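Local coordinates for microcin B17-processing protein McbC (Escherichia coli str. K-12 substr. MG1655, PDB 6GRH), which serves as the FMN-dependent oxidoreductase of microcin B17 maturation, needed to convert the inactive McbA precursor into the active peptide, at residues R203-G206 with Y207-A210. Sequence-based numbering, arbitrary orientation. Where two conformers were deposited one is given.
Sequences RYRG and YRMA
Arg-205 and Arg-208, three residues apart near the N-terminal end of helix 204-227, bring their guanidinium groups together. The Arg-205 side chain starts with CB turned from the following turn, but with CG anti to the backbone N (chi1 -159°) and the chain extended as far as NE, its later atoms come back beside that turn. In the conformer given for Met-209, CG lies 3.9 Å from Met-209 CE and CD keeps to the same methyl, the aliphatic part of the arginine running obliquely across the end of the methionine. Farther out, CZ comes within 3.7 Å of Arg-208 NH1. That nitrogen sits over one face of the Arg-205 guanidinium, displaced toward its rim, with NH1 to NH1 at 3.4 Å and the two planes 47° apart. A bend at chi3 carries the Arg-208 group there. The two NH1 groups converge on one carboxylate of the second subunit, Arg-205 NH1 salt-bridged to Asp-240 OD1 and Arg-208 NH1 to Asp-240 OD2, which probably eases their close approach. Gly-30 O and Asn-31 OD1 of that subunit accept hydrogen bonds from Arg-205 NH1 and Arg-208 NH2, respectively, and its Phe-32 makes a cation-pi contact with Arg-205.

Beneath the side chains, Met-209 N donates to Arg-205 O at 3.0 Å, nearly straight at 165°, and Ala-210 N reaches Gly-206 O at 2.8 Å. Tyr-207 N instead bonds Tyr-204 O, three residues back, at a more bent angle. Met-209 also touches the bound FMN. The arrangement belongs to the N-terminal part of helix 204-227 in the nitroreductase fold, its paired arginines gripping the neighbouring subunit while the methionine lines the flavin pocket.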
# COMPACT_ATOMS: atom_id res chain seq x y z
N ARG D 203 9.00 2.53 -14.63
CA ARG D 203 8.08 2.61 -13.50
C ARG D 203 8.33 1.43 -12.51
O ARG D 203 9.49 1.10 -12.26
CB ARG D 203 6.63 2.73 -13.98
CG ARG D 203 6.36 3.92 -14.92
CD ARG D 203 5.00 3.79 -15.60
NE ARG D 203 3.91 3.73 -14.64
CZ ARG D 203 3.41 4.76 -13.96
NH1 ARG D 203 3.86 5.99 -14.15
NH2 ARG D 203 2.45 4.54 -13.05
N TYR D 204 7.29 0.82 -11.95
CA TYR D 204 7.43 -0.21 -10.89
C TYR D 204 8.32 -1.38 -11.25
O TYR D 204 9.10 -1.86 -10.43
CB TYR D 204 6.08 -0.77 -10.49
CG TYR D 204 5.15 0.25 -9.90
CD1 TYR D 204 5.29 0.64 -8.59
CD2 TYR D 204 4.12 0.82 -10.66
CE1 TYR D 204 4.45 1.59 -8.03
CE2 TYR D 204 3.28 1.78 -10.11
CZ TYR D 204 3.46 2.15 -8.78
OH TYR D 204 2.67 3.08 -8.17
N ARG D 205 8.20 -1.87 -12.48
CA ARG D 205 9.05 -2.96 -12.95
C ARG D 205 10.55 -2.61 -12.87
O ARG D 205 11.38 -3.50 -12.70
CB ARG D 205 8.67 -3.34 -14.37
CG ARG D 205 9.11 -4.74 -14.78
CD ARG D 205 8.52 -5.02 -16.13
NE ARG D 205 8.60 -6.38 -16.65
CZ ARG D 205 7.74 -7.37 -16.41
NH1 ARG D 205 6.73 -7.24 -15.59
NH2 ARG D 205 7.91 -8.53 -17.02
N GLY D 206 10.89 -1.33 -12.94
CA GLY D 206 12.29 -0.92 -12.75
C GLY D 206 12.88 -1.25 -11.41
O GLY D 206 14.09 -1.53 -11.30
N TYR D 207 12.05 -1.23 -10.38
CA TYR D 207 12.47 -1.63 -9.03
C TYR D 207 12.88 -3.09 -9.00
O TYR D 207 13.97 -3.44 -8.54
CB TYR D 207 11.36 -1.35 -8.02
CG TYR D 207 11.73 -1.68 -6.59
CD1 TYR D 207 12.59 -0.86 -5.87
CD2 TYR D 207 11.22 -2.80 -5.96
CE1 TYR D 207 12.90 -1.14 -4.56
CE2 TYR D 207 11.56 -3.10 -4.65
CZ TYR D 207 12.40 -2.27 -3.97
OH TYR D 207 12.73 -2.56 -2.66
N ARG D 208 12.03 -3.93 -9.58
CA ARG D 208 12.32 -5.34 -9.69
C ARG D 208 13.64 -5.55 -10.49
O ARG D 208 14.51 -6.34 -10.07
CB ARG D 208 11.11 -6.02 -10.37
CG ARG D 208 11.14 -7.52 -10.43
CD ARG D 208 10.28 -8.06 -11.58
NE ARG D 208 8.85 -7.82 -11.43
CZ ARG D 208 7.91 -8.38 -12.21
NH1 ARG D 208 8.24 -9.19 -13.21
NH2 ARG D 208 6.64 -8.12 -12.00
N MET D 209 13.79 -4.84 -11.61
CA MET D 209 15.01 -4.89 -12.44
C MET D 209 16.26 -4.44 -11.67
O MET D 209 17.32 -5.06 -11.79
CB MET D 209 14.86 -4.06 -13.74
CG MET D 209 13.90 -4.64 -14.81
SD MET D 209 13.98 -3.88 -16.47
CE MET D 209 12.26 -3.72 -16.91
N ALA D 210 16.13 -3.37 -10.89
CA ALA D 210 17.26 -2.86 -10.09
C ALA D 210 17.75 -3.86 -9.02
O ALA D 210 18.96 -4.04 -8.84
CB ALA D 210 16.88 -1.56 -9.44